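Long-range contacts in GRMZM2G135359 pseudokinase (PDB 6EAS), which is a maize pseudokinase, a drought-responsive protein with a kinase-like domain that probably binds ATP, here occupied by a pyrimidine ligand: residues A[39-44]-A[67-72]; A[103-108]-A[121-126]. All coordinates share one frame; numbering follows the deposited sequence.

Contact 1. Residues A[39-44]-A[67-72]. With J3A (6-(4-methylpiperazin-1-yl)-N-(5-methyl-1H-pyrazol-3-yl)-2-[(E)-2-phenylethenyl]pyrimidin-4-amine), chain B.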
loop_
_atom_site.group_PDB
_atom_site.type_symbol
_atom_site.label_atom_id
_atom_site.label_comp_id
_atom_site.label_asym_id
_atom_site.label_seq_id
_atom_site.Cartn_x
_atom_site.Cartn_y
_atom_site.Cartn_z
ATOM N N THR A 39 3.946 5.762 26.343
ATOM C CA THR A 39 3.526 4.537 27.016
ATOM C C THR A 39 3.493 3.409 25.976
ATOM O O THR A 39 4.227 2.416 26.102
ATOM C CB THR A 39 2.168 4.703 27.713
ATOM O OG1 THR A 39 2.201 5.872 28.533
ATOM C CG2 THR A 39 1.794 3.505 28.560
ATOM N N ALA A 40 2.688 3.627 24.922
ATOM C CA ALA A 40 2.348 2.618 23.902
ATOM C C ALA A 40 3.597 2.093 23.181
ATOM O O ALA A 40 3.646 0.920 22.816
ATOM C CB ALA A 40 1.357 3.202 22.927
ATOM N N CYS A 41 4.600 2.959 22.994
ATOM C CA CYS A 41 5.779 2.663 22.178
ATOM C C CYS A 41 7.039 2.504 23.039
ATOM O O CYS A 41 8.155 2.570 22.512
ATOM C CB CYS A 41 6.005 3.777 21.166
ATOM S SG CYS A 41 4.733 3.809 19.881
ATOM N N GLU A 42 6.866 2.299 24.351
ATOM C CA GLU A 42 7.995 2.025 25.240
ATOM C C GLU A 42 9.073 3.101 25.042
ATOM O O GLU A 42 10.220 2.792 24.720
ATOM C CB GLU A 42 8.563 0.630 24.958
ATOM N N ASP A 43 8.677 4.365 25.220
ATOM C CA ASP A 43 9.569 5.514 25.111
ATOM C C ASP A 43 10.238 5.520 23.729
ATOM O O ASP A 43 11.407 5.869 23.615
ATOM C CB ASP A 43 10.591 5.522 26.253
ATOM N N PHE A 44 9.466 5.154 22.693
ATOM C CA PHE A 44 9.909 5.081 21.279
ATOM C C PHE A 44 11.194 4.252 21.161
ATOM O O PHE A 44 12.184 4.710 20.590
ATOM C CB PHE A 44 10.093 6.488 20.703
ATOM C CG PHE A 44 8.840 7.320 20.720
ATOM C CD1 PHE A 44 7.738 6.946 19.973
ATOM C CD2 PHE A 44 8.746 8.451 21.515
ATOM C CE1 PHE A 44 6.572 7.692 20.009
ATOM C CE2 PHE A 44 7.579 9.199 21.548
ATOM C CZ PHE A 44 6.497 8.823 20.788
ATOM N N ILE A 67 0.001 -0.997 16.811
ATOM C CA ILE A 67 0.122 0.249 16.058
ATOM C C ILE A 67 1.531 0.347 15.470
ATOM O O ILE A 67 2.489 -0.212 16.004
ATOM C CB ILE A 67 -0.209 1.487 16.917
ATOM C CG1 ILE A 67 0.752 1.663 18.101
ATOM C CG2 ILE A 67 -1.662 1.483 17.352
ATOM C CD1 ILE A 67 0.615 2.992 18.814
ATOM N N ALA A 68 1.605 1.078 14.352
ATOM C CA ALA A 68 2.827 1.543 13.715
ATOM C C ALA A 68 2.829 3.075 13.757
ATOM O O ALA A 68 1.954 3.719 13.166
ATOM C CB ALA A 68 2.875 1.021 12.293
ATOM N N VAL A 69 3.776 3.651 14.496
ATOM C CA VAL A 69 3.817 5.074 14.707
ATOM C C VAL A 69 4.823 5.690 13.730
ATOM O O VAL A 69 6.004 5.365 13.761
ATOM C CB VAL A 69 4.163 5.394 16.168
ATOM C CG1 VAL A 69 4.377 6.880 16.379
ATOM C CG2 VAL A 69 3.095 4.850 17.113
ATOM N N ALA A 70 4.340 6.594 12.873
ATOM C CA ALA A 70 5.192 7.310 11.922
ATOM C C ALA A 70 5.515 8.700 12.478
ATOM O O ALA A 70 4.627 9.527 12.626
ATOM C CB ALA A 70 4.508 7.387 10.579
ATOM N N SER A 71 6.802 8.936 12.754
ATOM C CA SER A 71 7.302 10.172 13.354
ATOM C C SER A 71 8.171 10.935 12.344
ATOM O O SER A 71 9.059 10.351 11.740
ATOM C CB SER A 71 8.091 9.885 14.598
ATOM O OG SER A 71 8.340 11.087 15.315
ATOM N N SER A 72 7.938 12.248 12.197
ATOM C CA SER A 72 8.790 13.074 11.354
ATOM C C SER A 72 10.255 12.957 11.795
ATOM O O SER A 72 10.549 12.661 12.953
ATOM C CB SER A 72 8.355 14.505 11.378
ATOM O OG SER A 72 9.210 15.287 10.557
HETATM C C4 J3A B . 9.033 0.380 6.232
HETATM C C14 J3A B . 7.647 -8.762 11.424
HETATM C C5 J3A B . 9.960 1.190 5.596
HETATM C C6 J3A B . 11.309 0.953 5.745
HETATM C C11 J3A B . 5.822 -5.418 9.638
HETATM C C7 J3A B . 8.462 -1.542 7.707
HETATM C C8 J3A B . 8.574 -2.846 7.897
HETATM C C9 J3A B . 7.569 -3.736 8.513
HETATM C C10 J3A B . 7.137 -5.830 9.358
HETATM C C12 J3A B . 5.468 -4.104 9.331
HETATM C C13 J3A B . 6.833 -8.115 10.321
HETATM N N1 J3A B . 7.998 -4.972 8.791
HETATM N N2 J3A B . 6.332 -3.277 8.748
HETATM C C3 J3A B . 9.442 -0.681 7.038
HETATM N N3 J3A B . 7.594 -7.098 9.602
HETATM C C1 J3A B . 11.737 -0.095 6.529
HETATM C C2 J3A B . 10.815 -0.910 7.165
HETATM N N4 J3A B . 9.029 -8.289 11.420
HETATM C C15 J3A B . 9.591 -8.451 10.082
HETATM C C16 J3A B . 8.865 -7.585 9.074
HETATM C C17 J3A B . 9.837 -8.994 12.418
HETATM N N5 J3A B . 4.181 -3.654 9.602
HETATM C C18 J3A B . 3.665 -2.370 9.542
HETATM N N6 J3A B . 2.435 -2.110 9.979
HETATM N N7 J3A B . 2.259 -0.784 9.741
HETATM C C19 J3A B . 3.326 -0.223 9.174
HETATM C C20 J3A B . 4.256 -1.219 9.005
HETATM C C21 J3A B . 3.356 1.225 8.828
#
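The sulfur of Cys41 presses on Val69 where the end of helix 34-40 packs against strand 66-72 of the five-stranded antiparallel sheet in the kinase N-lobe. From CB, which points at the strand, the Cys41 side chain turns SG away from its own carbonyl carbon (chi1 -69°). SG then meets Val69 CG2 at 3.4 Å, a tight approach, and lies 4.3 Å from Ile67 CD1. A small, polarisable thiol suits this buried spot, where it rests against two branched side chains of the strand. Cys41 is also where the chain leaves helical geometry: Glu42, with positive phi, is the C' residue of a Schellman motif, in which Glu42 N bonds to Thr39 O and Asp43 N to Glu38 O. The methyl of Ala40 is short enough to let the helix end approach Ile67. The Phe44 ring comes obliquely to Val69, CE1 standing 4.3 Å from CG1, and also meets the ring of Tyr57. Val69 thus serves two partners with its two branches, CG2 for the thiol and CG1 for the ring. Alternation along the strand sends Ala68 the other way, into the ligand pocket, where its CB lies 3.2 Å from N7 of the J3A pyrazole.

Contact 2. Residues A[103-108]-A[121-126]. With J3A (6-(4-methylpiperazin-1-yl)-N-(5-methyl-1H-pyrazol-3-yl)-2-[(E)-2-phenylethenyl]pyrimidin-4-amine), chain B.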
loop_
_atom_site.group_PDB
_atom_site.type_symbol
_atom_site.label_atom_id
_atom_site.label_comp_id
_atom_site.label_asym_id
_atom_site.label_seq_id
_atom_site.Cartn_x
_atom_site.Cartn_y
_atom_site.Cartn_z
ATOM N N PHE A 103 -6.929 -0.553 3.206
ATOM C CA PHE A 103 -6.029 0.567 3.367
ATOM C C PHE A 103 -5.421 0.466 4.761
ATOM O O PHE A 103 -6.073 -0.033 5.696
ATOM C CB PHE A 103 -6.762 1.894 3.148
ATOM C CG PHE A 103 -5.875 3.112 3.187
ATOM C CD1 PHE A 103 -4.960 3.355 2.175
ATOM C CD2 PHE A 103 -5.931 4.001 4.251
ATOM C CE1 PHE A 103 -4.126 4.464 2.218
ATOM C CE2 PHE A 103 -5.109 5.117 4.286
ATOM C CZ PHE A 103 -4.212 5.351 3.269
ATOM N N MET A 104 -4.165 0.903 4.885
ATOM C CA MET A 104 -3.516 0.999 6.159
ATOM C C MET A 104 -3.999 2.300 6.820
ATOM O O MET A 104 -3.460 3.391 6.614
ATOM C CB MET A 104 -1.992 0.986 6.031
ATOM C CG MET A 104 -1.286 1.141 7.365
ATOM S SD MET A 104 0.446 0.651 7.292
ATOM C CE MET A 104 0.198 -1.128 7.339
ATOM N N ASN A 105 -5.066 2.155 7.597
ATOM C CA ASN A 105 -5.862 3.284 8.063
ATOM C C ASN A 105 -5.118 4.069 9.140
ATOM O O ASN A 105 -4.477 3.486 9.997
ATOM C CB ASN A 105 -7.197 2.789 8.613
ATOM C CG ASN A 105 -8.045 2.188 7.525
ATOM O OD1 ASN A 105 -8.370 2.884 6.573
ATOM N ND2 ASN A 105 -8.375 0.916 7.637
ATOM N N LEU A 106 -5.241 5.397 9.077
ATOM C CA LEU A 106 -4.805 6.306 10.140
ATOM C C LEU A 106 -5.696 6.097 11.373
ATOM O O LEU A 106 -6.913 6.143 11.259
ATOM C CB LEU A 106 -4.921 7.736 9.609
ATOM C CG LEU A 106 -4.413 8.837 10.530
ATOM C CD1 LEU A 106 -2.892 8.914 10.471
ATOM C CD2 LEU A 106 -5.033 10.183 10.159
ATOM N N LEU A 107 -5.089 5.818 12.534
ATOM C CA LEU A 107 -5.839 5.552 13.777
ATOM C C LEU A 107 -5.812 6.772 14.704
ATOM O O LEU A 107 -6.540 6.819 15.697
ATOM C CB LEU A 107 -5.218 4.361 14.508
ATOM C CG LEU A 107 -5.251 3.034 13.759
ATOM C CD1 LEU A 107 -4.660 1.932 14.624
ATOM C CD2 LEU A 107 -6.671 2.699 13.339
ATOM N N GLY A 108 -4.925 7.715 14.419
ATOM C CA GLY A 108 -4.660 8.817 15.317
ATOM C C GLY A 108 -3.465 9.603 14.844
ATOM O O GLY A 108 -2.818 9.224 13.874
ATOM N N VAL A 121 -0.372 7.763 13.553
ATOM C CA VAL A 121 -0.492 6.429 14.117
ATOM C C VAL A 121 -1.312 5.582 13.146
ATOM O O VAL A 121 -2.454 5.922 12.847
ATOM C CB VAL A 121 -1.140 6.445 15.509
ATOM C CG1 VAL A 121 -1.333 5.041 16.065
ATOM C CG2 VAL A 121 -0.338 7.289 16.476
ATOM N N PHE A 122 -0.708 4.487 12.678
ATOM C CA PHE A 122 -1.324 3.632 11.680
ATOM C C PHE A 122 -1.573 2.236 12.251
ATOM O O PHE A 122 -1.018 1.863 13.262
ATOM C CB PHE A 122 -0.426 3.538 10.453
ATOM C CG PHE A 122 -0.334 4.805 9.642
ATOM C CD1 PHE A 122 -1.351 5.168 8.773
ATOM C CD2 PHE A 122 0.788 5.618 9.725
ATOM C CE1 PHE A 122 -1.253 6.325 8.010
ATOM C CE2 PHE A 122 0.880 6.779 8.973
ATOM C CZ PHE A 122 -0.144 7.131 8.123
ATOM N N GLU A 123 -2.463 1.515 11.578
ATOM C CA GLU A 123 -2.718 0.109 11.808
ATOM C C GLU A 123 -1.395 -0.644 11.695
ATOM O O GLU A 123 -0.499 -0.227 10.959
ATOM C CB GLU A 123 -3.705 -0.390 10.761
ATOM C CG GLU A 123 -5.105 0.144 10.953
ATOM C CD GLU A 123 -6.076 -0.369 9.914
ATOM O OE1 GLU A 123 -5.706 -0.405 8.735
ATOM O OE2 GLU A 123 -7.189 -0.729 10.283
ATOM N N TYR A 124 -1.252 -1.715 12.468
ATOM C CA TYR A 124 -0.056 -2.523 12.385
ATOM C C TYR A 124 -0.375 -3.765 11.560
ATOM O O TYR A 124 -1.332 -4.486 11.870
ATOM C CB TYR A 124 0.474 -2.942 13.755
ATOM C CG TYR A 124 1.669 -3.851 13.643
ATOM C CD1 TYR A 124 2.880 -3.363 13.184
ATOM C CD2 TYR A 124 1.570 -5.207 13.917
ATOM C CE1 TYR A 124 3.977 -4.188 13.021
ATOM C CE2 TYR A 124 2.669 -6.044 13.797
ATOM C CZ TYR A 124 3.873 -5.531 13.344
ATOM O OH TYR A 124 4.953 -6.338 13.179
ATOM N N ALA A 125 0.424 -3.991 10.511
ATOM C CA ALA A 125 0.298 -5.184 9.656
ATOM C C ALA A 125 1.371 -6.186 10.054
ATOM O O ALA A 125 2.547 -6.003 9.775
ATOM C CB ALA A 125 0.417 -4.799 8.195
ATOM N N PRO A 126 1.019 -7.302 10.716
ATOM C CA PRO A 126 2.049 -8.206 11.221
ATOM C C PRO A 126 2.863 -8.949 10.139
ATOM O O PRO A 126 4.004 -9.293 10.400
ATOM C CB PRO A 126 1.260 -9.140 12.155
ATOM C CG PRO A 126 -0.133 -9.120 11.606
ATOM C CD PRO A 126 -0.339 -7.718 11.062
HETATM C C4 J3A B . 9.033 0.380 6.232
HETATM C C14 J3A B . 7.647 -8.762 11.424
HETATM C C5 J3A B . 9.960 1.190 5.596
HETATM C C6 J3A B . 11.309 0.953 5.745
HETATM C C11 J3A B . 5.822 -5.418 9.638
HETATM C C7 J3A B . 8.462 -1.542 7.707
HETATM C C8 J3A B . 8.574 -2.846 7.897
HETATM C C9 J3A B . 7.569 -3.736 8.513
HETATM C C10 J3A B . 7.137 -5.830 9.358
HETATM C C12 J3A B . 5.468 -4.104 9.331
HETATM C C13 J3A B . 6.833 -8.115 10.321
HETATM N N1 J3A B . 7.998 -4.972 8.791
HETATM N N2 J3A B . 6.332 -3.277 8.748
HETATM C C3 J3A B . 9.442 -0.681 7.038
HETATM N N3 J3A B . 7.594 -7.098 9.602
HETATM C C1 J3A B . 11.737 -0.095 6.529
HETATM C C2 J3A B . 10.815 -0.910 7.165
HETATM N N4 J3A B . 9.029 -8.289 11.420
HETATM C C15 J3A B . 9.591 -8.451 10.082
HETATM C C16 J3A B . 8.865 -7.585 9.074
HETATM C C17 J3A B . 9.837 -8.994 12.418
HETATM N N5 J3A B . 4.181 -3.654 9.602
HETATM C C18 J3A B . 3.665 -2.370 9.542
HETATM N N6 J3A B . 2.435 -2.110 9.979
HETATM N N7 J3A B . 2.259 -0.784 9.741
HETATM C C19 J3A B . 3.326 -0.223 9.174
HETATM C C20 J3A B . 4.256 -1.219 9.005
HETATM C C21 J3A B . 3.356 1.225 8.828
#
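Glu123 reaches across to Asn105, its OE1 accepting the backbone N of Asn105 at 2.9 Å from well above the carboxylate plane. The return bond, Glu123 N to Asn105 O, closes a ring between the two residues, and Asn105 ND2 adds weak bonds to both carboxylate oxygens. The acid's length lets OE1 span to Asn105 N, and its charge is matched by Lys187, which also bonds to Phe103 O; ND2 has a further partner in His100 O. Leu107 packs crosswise on the aliphatic part of the acid, CD2 lying 3.8 Å from Glu123 CG.

Farther along, Leu107 N bonds to Val121 O at 2.7 Å and Gly108 N adds a weak bond to the same oxygen; Val121 N answers to Gly108 O. Two residues, Leu107 and Gly108, are thus set opposite the single Val121, which makes a classic beta bulge; glycine readily adopts the phi of 171° found here. Leu106 CD1 sits over the Phe122 ring, 4.3 Å from its centroid, a CH-pi contact, and Leu95 of helix 82-97 touches both side chains.

Met104, with CG anti to its N (chi1 178°) and a bend at chi3, carries its flexible thioether past Phe122 CB until CE touches Ala125 CB at 3.8 Å and J3A N7 at 3.2 Å. The backbone holds the ligand: N7 donates to Glu123 O, N6 accepts Ala125 N at 2.8 Å, and N5 donates to Ala125 O. This donor-acceptor-donor ladder along the backbone from Glu123 to Ala125 is the hinge recognition typical of ATP-site kinase inhibitors.

Overall arrangement
Contacts 1 and 2 lie in series along the chain, with centres about 12 Å apart, and meet in one sheet because strands 66-72 and 116-123 are neighbours. Ala68 O and Phe122 N, 2.8 Å apart, probably form a hydrogen bond between them. On one face of the sheet Ile67 CG2 packs against Val121 CG1 at 3.8 Å, continuing the apolar layer that contact 1 begins beneath the helix end. J3A touches both contacts: 67-72 places Ala68 against the ligand in what corresponds to the ATP site of kinases, and 121-126 supplies the hinge. The helix end 39-44 packs on the face of strand 66-72 away from the ligand, while in contact 2 Met104 and 123-126 border it directly.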